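Local coordinates for KmHsv2 (Kluyveromyces marxianus, PDB 3VU4), which probably binds membrane phosphoinositides as a seven-bladed beta-propeller protein of the PROPPIN family, related to the autophagy protein Atg18, at residues 321-324 with 329-332; 46-51 with 312-317; 60-65 with 78-83. One frame throughout, in Å; residues are numbered along the deposited sequence.

Interaction 1: residues 321-324 with 329-332; sequences VVWP and IETF
Val-321 pairs with Glu-330 as an antiparallel hydrogen-bonded pair: Val-321 N gives its hydrogen to Glu-330 O at 2.9 Å, and Glu-330 N returns one to Val-321 O at 2.9 Å. The same carbonyl is approached by Ile-329 CA, a CA-H...O contact with Val-321 O of 3.3 Å. The valine side chain divides its work. CG1, anti to its own backbone N (chi1 173°), lies over one face of the Trp-323 ring toward the rim, while Val-321 CG2 turns to the Phe-332 ring and meets Phe-332 CE1 at 3.6 Å. A beta-branched residue suits this place because it fills two directions at once.

Val-322 faces the other side of the sheet and forms a non-hydrogen-bonded pair with Ile-329. Here the backbones come close, and contact passes to apolar branches, Val-322 CG2 touching Ile-329 CD1 at 3.9 Å.

Trp-323 returns to the side of Val-321 and Glu-330. Its NE1 donates to Glu-330 OE1 at 3.0 Å, and this bond is fairly straight at the hydrogen (160°). The oxygen lies near the indole plane, yet the donor reaches it from above the carboxylate plane, the two flat groups being turned 49° apart. Tryptophan thus supplies both a broad apolar surface and one N-H for a buried acid, whose other oxygen, OE2, forms a salt bridge with Arg-350; with both oxygens engaged, the carboxylate is probably ionised despite its burial.

The hairpin forms the middle of the last four-stranded blade. Strand 310-313 pairs beside 318-323, strand 342-352 lies beyond 328-337, and Tyr-25 and Phe-27 of strand 24-27 in the first blade pack against Val-322.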
loop_
_atom_site.group_PDB
_atom_site.type_symbol
_atom_site.label_atom_id
_atom_site.label_comp_id
_atom_site.label_asym_id
_atom_site.label_seq_id
_atom_site.Cartn_x
_atom_site.Cartn_y
_atom_site.Cartn_z
ATOM N N VAL A 321 11.753 -0.468 1.478
ATOM C CA VAL A 321 11.147 -0.338 2.788
ATOM C C VAL A 321 11.563 1.043 3.268
ATOM O O VAL A 321 12.750 1.398 3.217
ATOM C CB VAL A 321 11.666 -1.413 3.751
ATOM C CG1 VAL A 321 11.139 -1.147 5.161
ATOM C CG2 VAL A 321 11.218 -2.796 3.266
ATOM N N VAL A 322 10.584 1.837 3.681
ATOM C CA VAL A 322 10.868 3.175 4.165
ATOM C C VAL A 322 10.577 3.266 5.662
ATOM O O VAL A 322 9.469 2.951 6.119
ATOM C CB VAL A 322 10.033 4.221 3.412
ATOM C CG1 VAL A 322 10.396 5.637 3.888
ATOM C CG2 VAL A 322 10.277 4.078 1.930
ATOM N N TRP A 323 11.591 3.679 6.417
ATOM C CA TRP A 323 11.463 3.824 7.859
ATOM C C TRP A 323 11.317 5.308 8.173
ATOM O O TRP A 323 12.282 6.066 8.054
ATOM C CB TRP A 323 12.706 3.270 8.551
ATOM C CG TRP A 323 13.011 1.850 8.204
ATOM C CD1 TRP A 323 13.931 1.399 7.286
ATOM C CD2 TRP A 323 12.401 0.681 8.771
ATOM N NE1 TRP A 323 13.927 0.021 7.259
ATOM C CE2 TRP A 323 13.001 -0.443 8.155
ATOM C CE3 TRP A 323 11.403 0.477 9.737
ATOM C CZ2 TRP A 323 12.639 -1.754 8.481
ATOM C CZ3 TRP A 323 11.042 -0.830 10.057
ATOM C CH2 TRP A 323 11.661 -1.927 9.429
ATOM N N PRO A 324 10.112 5.749 8.573
ATOM C CA PRO A 324 9.918 7.172 8.880
ATOM C C PRO A 324 10.799 7.751 9.984
ATOM O O PRO A 324 11.229 8.896 9.869
ATOM C CB PRO A 324 8.419 7.267 9.200
ATOM C CG PRO A 324 8.098 5.916 9.733
ATOM C CD PRO A 324 8.873 4.987 8.811
ATOM N N ILE A 329 15.719 4.526 3.486
ATOM C CA ILE A 329 15.048 3.674 2.519
ATOM C C ILE A 329 15.984 2.562 2.062
ATOM O O ILE A 329 17.058 2.800 1.502
ATOM C CB ILE A 329 14.522 4.480 1.302
ATOM C CG1 ILE A 329 13.846 3.527 0.318
ATOM C CG2 ILE A 329 15.648 5.250 0.633
ATOM C CD1 ILE A 329 13.081 4.217 -0.782
ATOM N N GLU A 330 15.557 1.337 2.334
ATOM C CA GLU A 330 16.316 0.144 1.993
ATOM C C GLU A 330 15.720 -0.594 0.801
ATOM O O GLU A 330 14.510 -0.780 0.719
ATOM C CB GLU A 330 16.368 -0.769 3.219
ATOM C CG GLU A 330 17.417 -0.343 4.224
ATOM C CD GLU A 330 16.976 -0.513 5.652
ATOM O OE1 GLU A 330 16.174 -1.423 5.924
ATOM O OE2 GLU A 330 17.452 0.259 6.508
ATOM N N THR A 331 16.579 -1.015 -0.118
ATOM C CA THR A 331 16.149 -1.727 -1.311
ATOM C C THR A 331 16.490 -3.205 -1.179
ATOM O O THR A 331 17.653 -3.566 -0.983
ATOM C CB THR A 331 16.835 -1.141 -2.551
ATOM O OG1 THR A 331 16.474 0.238 -2.672
ATOM C CG2 THR A 331 16.415 -1.879 -3.807
ATOM N N PHE A 332 15.477 -4.062 -1.277
ATOM C CA PHE A 332 15.690 -5.501 -1.152
ATOM C C PHE A 332 15.426 -6.246 -2.457
ATOM O O PHE A 332 14.650 -5.801 -3.301
ATOM C CB PHE A 332 14.798 -6.082 -0.046
ATOM C CG PHE A 332 15.031 -5.473 1.313
ATOM C CD1 PHE A 332 14.486 -4.229 1.642
ATOM C CD2 PHE A 332 15.813 -6.131 2.261
ATOM C CE1 PHE A 332 14.716 -3.649 2.901
ATOM C CE2 PHE A 332 16.051 -5.560 3.521
ATOM C CZ PHE A 332 15.499 -4.313 3.841
#

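Interaction 2: residues 46-51 with 312-317; sequences NVHPVA and AWISES
A methyl group placed over an imidazole joins residues from nearly opposite ends of the chain: Ile-314 CD1 sits above one face of the His-48 ring, 3.7 Å from its centroid and 25° off the ring normal. This is a CH-pi contact, displaced toward the rim on which CG and ND1 lie; Ile-314 CD1 comes to 3.4 Å from His-48 CG. The two side chains cross at about a right angle, so the isoleucine presents the end of its longer branch to the flat of the ring.

That reach comes from the isoleucine torsions. CG1 stands between the backbone N and the carbonyl carbon (chi1 59°), and an extended chi2 carries CD1 onward to the histidine. The shorter branch serves a second neighbour, Ile-314 CG2 meeting Val-47 CG2 at 4.1 Å as the two side chains slide past one another in opposite directions. Isoleucine suits the site because its unequal branches can serve a ring and a valine together.

His-48 belongs to the turn between strands 41-47 and 50-57 of the first blade, whereas Ile-314 follows strand 310-313 of the last and also touches Val-320. No hydrogen bond crosses between the segments. The join therefore rests on dispersion and shape, with buried Val-47 on its inner side and exposed His-48 at the surface, and it fixes how the surfaces fit rather than any hydrogen-bonding direction.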
loop_
_atom_site.group_PDB
_atom_site.type_symbol
_atom_site.label_atom_id
_atom_site.label_comp_id
_atom_site.label_asym_id
_atom_site.label_seq_id
_atom_site.Cartn_x
_atom_site.Cartn_y
_atom_site.Cartn_z
ATOM N N ASN A 46 12.208 10.160 -5.691
ATOM C CA ASN A 46 12.012 9.122 -6.678
ATOM C C ASN A 46 12.410 7.913 -5.851
ATOM O O ASN A 46 13.372 7.997 -5.086
ATOM C CB ASN A 46 12.985 9.291 -7.831
ATOM C CG ASN A 46 12.286 9.469 -9.139
ATOM O OD1 ASN A 46 11.595 10.465 -9.348
ATOM N ND2 ASN A 46 12.442 8.497 -10.034
ATOM N N VAL A 47 11.687 6.805 -5.962
ATOM C CA VAL A 47 12.047 5.634 -5.170
ATOM C C VAL A 47 13.145 4.797 -5.820
ATOM O O VAL A 47 13.977 4.214 -5.125
ATOM C CB VAL A 47 10.822 4.746 -4.872
ATOM C CG1 VAL A 47 9.820 5.524 -4.039
ATOM C CG2 VAL A 47 10.186 4.289 -6.152
ATOM N N HIS A 48 13.163 4.730 -7.147
ATOM C CA HIS A 48 14.212 3.971 -7.809
ATOM C C HIS A 48 14.640 4.506 -9.170
ATOM O O HIS A 48 13.905 4.409 -10.153
ATOM C CB HIS A 48 13.826 2.502 -7.960
ATOM C CG HIS A 48 14.983 1.634 -8.354
ATOM N ND1 HIS A 48 16.034 1.368 -7.499
ATOM C CD2 HIS A 48 15.290 1.034 -9.529
ATOM C CE1 HIS A 48 16.940 0.644 -8.132
ATOM N NE2 HIS A 48 16.514 0.428 -9.365
ATOM N N PRO A 49 15.860 5.052 -9.247
ATOM C CA PRO A 49 16.776 5.152 -8.107
ATOM C C PRO A 49 16.310 6.210 -7.129
ATOM O O PRO A 49 15.621 7.154 -7.510
ATOM C CB PRO A 49 18.103 5.541 -8.757
ATOM C CG PRO A 49 17.979 4.989 -10.143
ATOM C CD PRO A 49 16.564 5.364 -10.498
ATOM N N VAL A 50 16.695 6.051 -5.872
ATOM C CA VAL A 50 16.318 7.004 -4.845
ATOM C C VAL A 50 16.933 8.354 -5.182
ATOM O O VAL A 50 18.137 8.453 -5.394
ATOM C CB VAL A 50 16.799 6.531 -3.456
ATOM C CG1 VAL A 50 16.582 7.623 -2.414
ATOM C CG2 VAL A 50 16.042 5.274 -3.064
ATOM N N ALA A 51 16.097 9.388 -5.240
ATOM C CA ALA A 51 16.559 10.730 -5.562
ATOM C C ALA A 51 15.599 11.793 -5.042
ATOM O O ALA A 51 14.386 11.678 -5.203
ATOM C CB ALA A 51 16.719 10.867 -7.060
ATOM N N ALA A 312 7.095 -1.106 -0.755
ATOM C CA ALA A 312 6.621 -0.953 -2.120
ATOM C C ALA A 312 7.534 -1.705 -3.069
ATOM O O ALA A 312 8.762 -1.579 -3.003
ATOM C CB ALA A 312 6.569 0.522 -2.496
ATOM N N TRP A 313 6.939 -2.513 -3.937
ATOM C CA TRP A 313 7.737 -3.247 -4.908
ATOM C C TRP A 313 8.088 -2.250 -5.992
ATOM O O TRP A 313 7.288 -1.379 -6.324
ATOM C CB TRP A 313 6.953 -4.413 -5.503
ATOM C CG TRP A 313 6.692 -5.523 -4.531
ATOM C CD1 TRP A 313 5.726 -5.561 -3.565
ATOM C CD2 TRP A 313 7.385 -6.774 -4.453
ATOM N NE1 TRP A 313 5.770 -6.761 -2.898
ATOM C CE2 TRP A 313 6.779 -7.523 -3.422
ATOM C CE3 TRP A 313 8.455 -7.335 -5.159
ATOM C CZ2 TRP A 313 7.210 -8.809 -3.080
ATOM C CZ3 TRP A 313 8.883 -8.614 -4.820
ATOM C CH2 TRP A 313 8.260 -9.337 -3.788
ATOM N N ILE A 314 9.297 -2.350 -6.522
ATOM C CA ILE A 314 9.730 -1.440 -7.567
ATOM C C ILE A 314 10.008 -2.237 -8.830
ATOM O O ILE A 314 10.443 -1.691 -9.838
ATOM C CB ILE A 314 11.003 -0.665 -7.151
ATOM C CG1 ILE A 314 12.145 -1.633 -6.848
ATOM C CG2 ILE A 314 10.706 0.184 -5.938
ATOM C CD1 ILE A 314 13.487 -0.947 -6.646
ATOM N N SER A 315 9.750 -3.538 -8.755
ATOM C CA SER A 315 9.956 -4.440 -9.875
ATOM C C SER A 315 9.329 -5.768 -9.503
ATOM O O SER A 315 8.622 -5.871 -8.503
ATOM C CB SER A 315 11.438 -4.644 -10.138
ATOM O OG SER A 315 11.947 -5.690 -9.338
ATOM N N GLU A 316 9.596 -6.792 -10.299
ATOM C CA GLU A 316 9.032 -8.103 -10.029
ATOM C C GLU A 316 9.819 -8.825 -8.954
ATOM O O GLU A 316 9.309 -9.756 -8.325
ATOM C CB GLU A 316 9.002 -8.933 -11.312
ATOM C CG GLU A 316 8.063 -8.360 -12.359
ATOM C CD GLU A 316 7.998 -9.181 -13.636
ATOM O OE1 GLU A 316 7.201 -8.812 -14.529
ATOM O OE2 GLU A 316 8.736 -10.188 -13.754
ATOM N N SER A 317 11.054 -8.384 -8.732
ATOM C CA SER A 317 11.906 -9.019 -7.735
ATOM C C SER A 317 12.462 -8.088 -6.647
ATOM O O SER A 317 13.020 -8.564 -5.658
ATOM C CB SER A 317 13.071 -9.720 -8.433
ATOM O OG SER A 317 13.890 -8.772 -9.094
#

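Interaction 3: residues 60-65 with 78-83; sequences HLSKVR and GVKEVV
Lys-80 brings its ammonium group to the side chain of Ser-62, Lys-80 NZ lying 3.0 Å from Ser-62 OG. Beside this polar meeting the backbone edge of Gly-78 comes against His-60, where Gly-78 N is 3.6 Å from His-60 CB; the imidazole itself leads away from the other segment. Both pairs lie at the surface, where a long, flexible, charged chain and a small hydroxyl are at home.

The lysine gets there by folding. Its chain bends at chi2 (-84°) and again at chi3 (78°), which swings NZ back to the serine, while Ser-62 OG stands anti to the backbone N (chi1 156°). An alanine in place of Lys-80 would lose the whole arm, and the Ser-62 hydroxyl, without its charged neighbour, would probably be left facing solvent.

Lys-80 is itself the second residue of a type I turn running from Val-79 to Val-82, closed by a weak bond of 3.3 Å from Val-82 N to Val-79 O. The backbone of Lys-80 is also bonded to that of Val-103, and its side chain rests on Pro-102, which ties the turn to the next blade. On the other side, a classic beta bulge sets the backbones of Ser-62 and Lys-63 opposite the single residue Val-76, to which both are hydrogen-bonded, so the backbone carrying the serine is held against strand 72-76.

This is a loop contact at one end of the strands of a propeller blade. The segment entering the first strand, 63-66, meets the loop that links the second strand, 72-76, to the third, 82-87, within one four-stranded antiparallel sheet.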
loop_
_atom_site.group_PDB
_atom_site.type_symbol
_atom_site.label_atom_id
_atom_site.label_comp_id
_atom_site.label_asym_id
_atom_site.label_seq_id
_atom_site.Cartn_x
_atom_site.Cartn_y
_atom_site.Cartn_z
ATOM N N HIS A 60 2.659 22.476 10.038
ATOM C CA HIS A 60 1.419 21.825 10.446
ATOM C C HIS A 60 1.017 20.636 9.575
ATOM O O HIS A 60 -0.049 20.047 9.777
ATOM C CB HIS A 60 0.284 22.855 10.467
ATOM C CG HIS A 60 0.555 24.014 11.372
ATOM N ND1 HIS A 60 0.370 23.949 12.737
ATOM C CD2 HIS A 60 1.095 25.230 11.123
ATOM C CE1 HIS A 60 0.791 25.072 13.289
ATOM N NE2 HIS A 60 1.237 25.865 12.331
ATOM N N LEU A 61 1.859 20.282 8.608
ATOM C CA LEU A 61 1.550 19.157 7.736
ATOM C C LEU A 61 1.275 17.916 8.561
ATOM O O LEU A 61 2.140 17.418 9.274
ATOM C CB LEU A 61 2.687 18.904 6.758
ATOM C CG LEU A 61 2.747 19.966 5.664
ATOM C CD1 LEU A 61 3.832 19.606 4.666
ATOM C CD2 LEU A 61 1.399 20.055 4.972
ATOM N N SER A 62 0.045 17.435 8.447
ATOM C CA SER A 62 -0.425 16.277 9.181
ATOM C C SER A 62 -0.578 15.037 8.288
ATOM O O SER A 62 -0.452 13.891 8.751
ATOM C CB SER A 62 -1.762 16.637 9.824
ATOM O OG SER A 62 -2.537 15.489 10.086
ATOM N N LYS A 63 -0.849 15.281 7.009
ATOM C CA LYS A 63 -1.046 14.222 6.039
ATOM C C LYS A 63 -0.677 14.754 4.655
ATOM O O LYS A 63 -0.938 15.914 4.336
ATOM C CB LYS A 63 -2.507 13.771 6.090
ATOM C CG LYS A 63 -2.887 12.670 5.118
ATOM C CD LYS A 63 -4.059 11.913 5.679
ATOM C CE LYS A 63 -3.634 11.239 6.972
ATOM N NZ LYS A 63 -4.775 10.724 7.758
ATOM N N VAL A 64 -0.070 13.910 3.830
ATOM C CA VAL A 64 0.342 14.355 2.512
ATOM C C VAL A 64 0.206 13.257 1.438
ATOM O O VAL A 64 0.526 12.092 1.674
ATOM C CB VAL A 64 1.803 14.891 2.588
ATOM C CG1 VAL A 64 2.773 13.752 2.911
ATOM C CG2 VAL A 64 2.176 15.591 1.303
ATOM N N ARG A 65 -0.286 13.645 0.263
ATOM C CA ARG A 65 -0.488 12.721 -0.859
ATOM C C ARG A 65 -0.066 13.377 -2.166
ATOM O O ARG A 65 -0.007 14.607 -2.263
ATOM C CB ARG A 65 -1.967 12.344 -0.981
ATOM C CG ARG A 65 -2.561 11.653 0.227
ATOM C CD ARG A 65 -2.127 10.211 0.306
ATOM N NE ARG A 65 -2.766 9.540 1.428
ATOM C CZ ARG A 65 -2.279 9.522 2.662
ATOM N NH1 ARG A 65 -1.130 10.133 2.930
ATOM N NH2 ARG A 65 -2.957 8.920 3.633
ATOM N N GLY A 78 -3.261 22.059 10.198
ATOM C CA GLY A 78 -3.755 22.178 11.555
ATOM C C GLY A 78 -5.183 21.692 11.621
ATOM O O GLY A 78 -5.515 20.792 12.398
ATOM N N VAL A 79 -6.030 22.293 10.791
ATOM C CA VAL A 79 -7.437 21.933 10.728
ATOM C C VAL A 79 -7.549 20.564 10.063
ATOM O O VAL A 79 -7.422 20.432 8.841
ATOM C CB VAL A 79 -8.233 23.006 9.944
ATOM C CG1 VAL A 79 -7.493 23.374 8.666
ATOM C CG2 VAL A 79 -9.640 22.504 9.644
ATOM N N LYS A 80 -7.787 19.555 10.897
ATOM C CA LYS A 80 -7.884 18.162 10.478
ATOM C C LYS A 80 -8.975 17.829 9.469
ATOM O O LYS A 80 -8.856 16.845 8.736
ATOM C CB LYS A 80 -8.096 17.263 11.699
ATOM C CG LYS A 80 -7.248 17.585 12.919
ATOM C CD LYS A 80 -5.871 16.957 12.870
ATOM C CE LYS A 80 -4.938 17.722 11.961
ATOM N NZ LYS A 80 -3.518 17.358 12.233
ATOM N N GLU A 81 -10.041 18.618 9.431
ATOM C CA GLU A 81 -11.130 18.311 8.509
ATOM C C GLU A 81 -11.041 18.969 7.141
ATOM O O GLU A 81 -11.991 18.914 6.363
ATOM C CB GLU A 81 -12.488 18.627 9.156
ATOM C CG GLU A 81 -12.434 19.614 10.303
ATOM C CD GLU A 81 -11.719 19.057 11.523
ATOM O OE1 GLU A 81 -12.219 18.074 12.116
ATOM O OE2 GLU A 81 -10.654 19.604 11.884
ATOM N N VAL A 82 -9.896 19.567 6.834
ATOM C CA VAL A 82 -9.723 20.228 5.545
ATOM C C VAL A 82 -8.622 19.594 4.700
ATOM O O VAL A 82 -7.513 19.366 5.181
ATOM C CB VAL A 82 -9.405 21.724 5.737
ATOM C CG1 VAL A 82 -9.137 22.383 4.396
ATOM C CG2 VAL A 82 -10.558 22.397 6.435
ATOM N N VAL A 83 -8.938 19.314 3.441
ATOM C CA VAL A 83 -7.978 18.720 2.523
ATOM C C VAL A 83 -7.621 19.737 1.443
ATOM O O VAL A 83 -8.471 20.146 0.652
ATOM C CB VAL A 83 -8.551 17.454 1.853
ATOM C CG1 VAL A 83 -7.599 16.958 0.778
ATOM C CG2 VAL A 83 -8.785 16.371 2.901
#

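In the fold
All three contacts belong to one propeller of seven four-stranded blades. Along the chain interaction 3 lies in the second blade, within the span bridged by interaction 2, and interaction 1 follows in the last. Interactions 1 and 2 have centres 10 Å apart and touch: Ile-329 CG2 meets Val-50 CG2 at 3.7 Å. They share the last sheet, where strands 310-313 and 318-323 are neighbours. Interaction 3 stands apart, its centre 24 Å from that of interaction 1 and 27 Å from that of interaction 2. Interaction 1 builds the last blade, interaction 2 is one of the contacts where that blade meets the first to complete the ring, and interaction 3 joins two loop regions at one end of the second blade.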